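Fluvirucin B1 DH domain from module 1 (Actinomadura vulgaris, PDB 6OBV) probably catalyses dehydration of a beta-hydroxyacyl polyketide intermediate in the first extension module of the fluvirucin B1 polyketide synthase. Local coordinates at residues P64-G72 and G186-Q194. Numbering follows the deposited sequence.
Sequences PWLADHGVG and GYGYGPAFQ
D68, F193 and H69 bury the most surface in this contact. D68 grips the turn after strand 187-189 at two points. Its carbonyl O takes the amide of G190 (N to O 2.7 Å), and its carboxylate receives the amide of A192 (A192 N to D68 OD2 3.1 Å), a nearly straight bond that reaches the oxygen from above the carboxylate plane; R215 NH2 adds a long, weak ion pair to OD2. With chi1 at -78°, CG stands beside the backbone N and the side chain crosses P191 at about a right angle, OD2 coming 3.4 Å from P191 CD. Since D68 accepts the amide just before the 191-193 turn of 3-10 helix and another within it, it ties that turn to the end of the 64-67 3-10 segment.

F193 points back from the turn into the other segment. H69 CB sits over the centre of one ring face, 3.5 Å from the centroid, in a CH-pi contact, while the ring's CE2 edge meets W65 O and the indole CE3. With CG anti to the backbone N (chi1 175°), the imidazole keeps an oblique contact with F193 and runs alongside Y189, rim to rim, H69 CD2 3.6 Å from Y189 CE1. A water hydrogen-bonded to Y189 OH bonds weakly to H69 NE2; ND1 is taken up by L76 O. The three rings form an aromatic cluster.

Beyond it the strands pair antiparallel, G70 and G188 exchanging both backbone bonds, with G70 N to G188 O at 2.9 Å. The contact joins the two halves of the chain, consistent with the double-hotdog fold of polyketide synthase dehydratases. Strand 69-71 is the middle of a small three-stranded sheet, between 74-75 and 187-189. D231 of helix 227-232 touches H69, Y189 and F193, helix 214-218 packs on W65 and A192, and helix 178-185 lies against Y187 and Y189.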
ATOM      1  N   PRO A  64     -19.227   5.629  14.125  1.00 29.05           N
ATOM      2  CA  PRO A  64     -19.757   5.716  15.503  1.00 37.68           C
ATOM      3  C   PRO A  64     -20.317   4.404  16.033  1.00 36.80           C
ATOM      4  O   PRO A  64     -20.444   4.246  17.253  1.00 33.49           O
ATOM      5  CB  PRO A  64     -20.849   6.789  15.396  1.00 42.00           C
ATOM      6  CG  PRO A  64     -21.220   6.823  13.933  1.00 41.41           C
ATOM      7  CD  PRO A  64     -19.966   6.489  13.182  1.00 32.41           C
ATOM      8  N   TRP A  65     -20.658   3.458  15.162  1.00 33.59           N
ATOM      9  CA  TRP A  65     -21.157   2.177  15.637  1.00 36.55           C
ATOM     10  C   TRP A  65     -20.086   1.386  16.388  1.00 35.07           C
ATOM     11  O   TRP A  65     -20.429   0.509  17.192  1.00 30.07           O
ATOM     12  CB  TRP A  65     -21.704   1.367  14.455  1.00 29.15           C
ATOM     13  CG  TRP A  65     -20.724   1.178  13.317  1.00 30.02           C
ATOM     14  CD1 TRP A  65     -20.592   1.971  12.216  1.00 22.83           C
ATOM     15  CD2 TRP A  65     -19.761   0.113  13.163  1.00 27.20           C
ATOM     16  NE1 TRP A  65     -19.605   1.472  11.388  1.00 24.05           N
ATOM     17  CE2 TRP A  65     -19.090   0.328  11.942  1.00 26.46           C
ATOM     18  CE3 TRP A  65     -19.412  -1.001  13.936  1.00 31.42           C
ATOM     19  CZ2 TRP A  65     -18.071  -0.520  11.482  1.00 24.88           C
ATOM     20  CZ3 TRP A  65     -18.400  -1.856  13.472  1.00 28.73           C
ATOM     21  CH2 TRP A  65     -17.737  -1.603  12.261  1.00 26.12           C
ATOM     22  N   LEU A  66     -18.804   1.690  16.156  1.00 35.35           N
ATOM     23  CA  LEU A  66     -17.723   1.036  16.898  1.00 34.15           C
ATOM     24  C   LEU A  66     -17.955   1.091  18.397  1.00 32.91           C
ATOM     25  O   LEU A  66     -17.708   0.110  19.109  1.00 31.71           O
ATOM     26  CB  LEU A  66     -16.384   1.695  16.581  1.00 33.04           C
ATOM     27  CG  LEU A  66     -15.741   1.402  15.234  1.00 34.22           C
ATOM     28  CD1 LEU A  66     -14.583   2.374  15.054  1.00 28.14           C
ATOM     29  CD2 LEU A  66     -15.274  -0.044  15.159  1.00 33.53           C
ATOM     30  N   ALA A  67     -18.444   2.227  18.894  1.00 35.86           N
ATOM     31  CA  ALA A  67     -18.576   2.444  20.327  1.00 36.31           C
ATOM     32  C   ALA A  67     -19.576   1.514  20.977  1.00 33.62           C
ATOM     33  O   ALA A  67     -19.645   1.480  22.206  1.00 37.33           O
ATOM     34  CB  ALA A  67     -18.989   3.889  20.614  1.00 36.39           C
ATOM     35  N   ASP A  68     -20.337   0.761  20.194  1.00 32.15           N
ATOM     36  CA  ASP A  68     -21.511   0.064  20.688  1.00 33.23           C
ATOM     37  C   ASP A  68     -21.358  -1.448  20.690  1.00 32.35           C
ATOM     38  O   ASP A  68     -22.360  -2.161  20.815  1.00 32.49           O
ATOM     39  CB  ASP A  68     -22.718   0.455  19.844  1.00 37.09           C
ATOM     40  CG  ASP A  68     -23.254   1.806  20.204  1.00 43.40           C
ATOM     41  OD1 ASP A  68     -22.810   2.362  21.226  1.00 48.55           O
ATOM     42  OD2 ASP A  68     -24.127   2.310  19.468  1.00 49.28           O
ATOM     43  N   HIS A  69     -20.144  -1.964  20.526  1.00 33.93           N
ATOM     44  CA  HIS A  69     -19.904  -3.403  20.617  1.00 30.87           C
ATOM     45  C   HIS A  69     -18.669  -3.628  21.466  1.00 32.18           C
ATOM     46  O   HIS A  69     -17.594  -3.098  21.161  1.00 32.92           O
ATOM     47  CB  HIS A  69     -19.727  -4.037  19.240  1.00 30.65           C
ATOM     48  CG  HIS A  69     -19.351  -5.485  19.283  1.00 31.99           C
ATOM     49  ND1 HIS A  69     -18.043  -5.920  19.261  1.00 32.24           N
ATOM     50  CD2 HIS A  69     -20.115  -6.602  19.335  1.00 32.88           C
ATOM     51  CE1 HIS A  69     -18.017  -7.241  19.295  1.00 29.73           C
ATOM     52  NE2 HIS A  69     -19.261  -7.680  19.343  1.00 33.17           N
ATOM     53  N   GLY A  70     -18.822  -4.395  22.530  1.00 33.51           N
ATOM     54  CA  GLY A  70     -17.676  -4.745  23.328  1.00 32.55           C
ATOM     55  C   GLY A  70     -18.029  -5.756  24.381  1.00 38.09           C
ATOM     56  O   GLY A  70     -18.997  -6.506  24.252  1.00 43.06           O
ATOM     57  N   VAL A  71     -17.214  -5.767  25.430  1.00 35.65           N
ATOM     58  CA  VAL A  71     -17.440  -6.582  26.609  1.00 40.26           C
ATOM     59  C   VAL A  71     -17.151  -5.695  27.803  1.00 48.07           C
ATOM     60  O   VAL A  71     -16.046  -5.147  27.914  1.00 52.96           O
ATOM     61  CB  VAL A  71     -16.549  -7.832  26.632  1.00 41.11           C
ATOM     62  CG1 VAL A  71     -16.729  -8.563  27.923  1.00 42.83           C
ATOM     63  CG2 VAL A  71     -16.889  -8.729  25.458  1.00 45.26           C
ATOM     64  N   GLY A  72     -18.136  -5.526  28.675  1.00 48.80           N
ATOM     65  CA  GLY A  72     -17.947  -4.608  29.785  1.00 52.76           C
ATOM     66  C   GLY A  72     -17.679  -3.219  29.246  1.00 53.78           C
ATOM     67  O   GLY A  72     -18.360  -2.745  28.326  1.00 55.91           O
ATOM     68  N   GLY A 186     -23.045 -10.445  30.269  1.00 45.86           N
ATOM     69  CA  GLY A 186     -21.744  -9.824  30.155  1.00 42.09           C
ATOM     70  C   GLY A 186     -21.562  -9.059  28.861  1.00 44.00           C
ATOM     71  O   GLY A 186     -20.650  -8.236  28.759  1.00 46.31           O
ATOM     72  N   TYR A 187     -22.426  -9.311  27.873  1.00 45.17           N
ATOM     73  CA  TYR A 187     -22.265  -8.703  26.556  1.00 40.76           C
ATOM     74  C   TYR A 187     -22.479  -7.198  26.613  1.00 41.75           C
ATOM     75  O   TYR A 187     -23.313  -6.694  27.368  1.00 46.14           O
ATOM     76  CB  TYR A 187     -23.239  -9.317  25.551  1.00 34.95           C
ATOM     77  CG  TYR A 187     -22.941 -10.756  25.179  1.00 34.43           C
ATOM     78  CD1 TYR A 187     -22.041 -11.071  24.170  1.00 33.91           C
ATOM     79  CD2 TYR A 187     -23.575 -11.801  25.840  1.00 35.31           C
ATOM     80  CE1 TYR A 187     -21.773 -12.396  23.835  1.00 33.06           C
ATOM     81  CE2 TYR A 187     -23.316 -13.119  25.519  1.00 32.96           C
ATOM     82  CZ  TYR A 187     -22.416 -13.414  24.520  1.00 35.00           C
ATOM     83  OH  TYR A 187     -22.178 -14.737  24.220  1.00 43.70           O
ATOM     84  N   GLY A 188     -21.711  -6.479  25.804  1.00 40.51           N
ATOM     85  CA  GLY A 188     -21.861  -5.044  25.674  1.00 37.85           C
ATOM     86  C   GLY A 188     -22.349  -4.690  24.286  1.00 37.30           C
ATOM     87  O   GLY A 188     -21.556  -4.494  23.362  1.00 34.16           O
ATOM     88  N   TYR A 189     -23.663  -4.631  24.124  1.00 39.11           N
ATOM     89  CA  TYR A 189     -24.302  -4.311  22.852  1.00 33.88           C
ATOM     90  C   TYR A 189     -25.007  -2.968  23.024  1.00 36.56           C
ATOM     91  O   TYR A 189     -26.111  -2.903  23.577  1.00 39.81           O
ATOM     92  CB  TYR A 189     -25.285  -5.403  22.449  1.00 31.94           C
ATOM     93  CG  TYR A 189     -24.684  -6.740  22.056  1.00 30.14           C
ATOM     94  CD1 TYR A 189     -23.590  -6.814  21.209  1.00 32.28           C
ATOM     95  CD2 TYR A 189     -25.229  -7.929  22.522  1.00 32.94           C
ATOM     96  CE1 TYR A 189     -23.041  -8.028  20.852  1.00 27.85           C
ATOM     97  CE2 TYR A 189     -24.691  -9.147  22.161  1.00 31.29           C
ATOM     98  CZ  TYR A 189     -23.607  -9.197  21.325  1.00 29.12           C
ATOM     99  OH  TYR A 189     -23.069 -10.421  20.953  1.00 34.52           O
ATOM    100  N   GLY A 190     -24.367  -1.893  22.565  1.00 33.72           N
ATOM    101  CA  GLY A 190     -25.003  -0.607  22.521  1.00 35.11           C
ATOM    102  C   GLY A 190     -26.069  -0.547  21.433  1.00 38.50           C
ATOM    103  O   GLY A 190     -26.305  -1.524  20.701  1.00 38.12           O
ATOM    104  N   PRO A 191     -26.704   0.630  21.297  1.00 41.50           N
ATOM    105  CA  PRO A 191     -27.857   0.761  20.376  1.00 40.82           C
ATOM    106  C   PRO A 191     -27.623   0.265  18.949  1.00 40.69           C
ATOM    107  O   PRO A 191     -28.510  -0.388  18.380  1.00 43.07           O
ATOM    108  CB  PRO A 191     -28.136   2.269  20.399  1.00 44.80           C
ATOM    109  CG  PRO A 191     -27.607   2.731  21.730  1.00 47.93           C
ATOM    110  CD  PRO A 191     -26.397   1.892  21.994  1.00 44.19           C
ATOM    111  N   ALA A 192     -26.464   0.549  18.348  1.00 31.51           N
ATOM    112  CA  ALA A 192     -26.239   0.148  16.960  1.00 32.59           C
ATOM    113  C   ALA A 192     -26.211  -1.367  16.775  1.00 33.36           C
ATOM    114  O   ALA A 192     -26.449  -1.850  15.658  1.00 32.48           O
ATOM    115  CB  ALA A 192     -24.926   0.747  16.443  1.00 27.94           C
ATOM    116  N   PHE A 193     -25.922  -2.121  17.835  1.00 25.37           N
ATOM    117  CA  PHE A 193     -25.807  -3.569  17.769  1.00 25.02           C
ATOM    118  C   PHE A 193     -27.012  -4.290  18.341  1.00 29.01           C
ATOM    119  O   PHE A 193     -26.976  -5.514  18.462  1.00 38.87           O
ATOM    120  CB  PHE A 193     -24.534  -4.020  18.486  1.00 24.61           C
ATOM    121  CG  PHE A 193     -23.332  -3.937  17.611  1.00 27.94           C
ATOM    122  CD1 PHE A 193     -22.852  -5.062  16.963  1.00 24.48           C
ATOM    123  CD2 PHE A 193     -22.732  -2.709  17.358  1.00 29.31           C
ATOM    124  CE1 PHE A 193     -21.770  -4.969  16.108  1.00 21.32           C
ATOM    125  CE2 PHE A 193     -21.626  -2.609  16.510  1.00 29.18           C
ATOM    126  CZ  PHE A 193     -21.155  -3.741  15.880  1.00 22.28           C
ATOM    127  N   GLN A 194     -28.071  -3.568  18.687  1.00 28.78           N
ATOM    128  CA  GLN A 194     -29.297  -4.192  19.200  1.00 29.62           C
ATOM    129  C   GLN A 194     -30.313  -4.435  18.091  1.00 26.34           C
ATOM    130  O   GLN A 194     -31.487  -4.126  18.236  1.00 35.73           O
ATOM    131  CB  GLN A 194     -29.897  -3.326  20.300  1.00 30.99           C
ATOM    132  CG  GLN A 194     -29.032  -3.249  21.563  1.00 37.14           C
ATOM    133  CD  GLN A 194     -29.517  -2.197  22.541  1.00 43.51           C
ATOM    134  OE1 GLN A 194     -30.609  -1.650  22.391  1.00 47.96           O
ATOM    135  NE2 GLN A 194     -28.696  -1.898  23.540  1.00 44.29           N
TER
HETATM  136  O   HOH W   1     -21.095 -10.534  19.059  1.00 40.04           O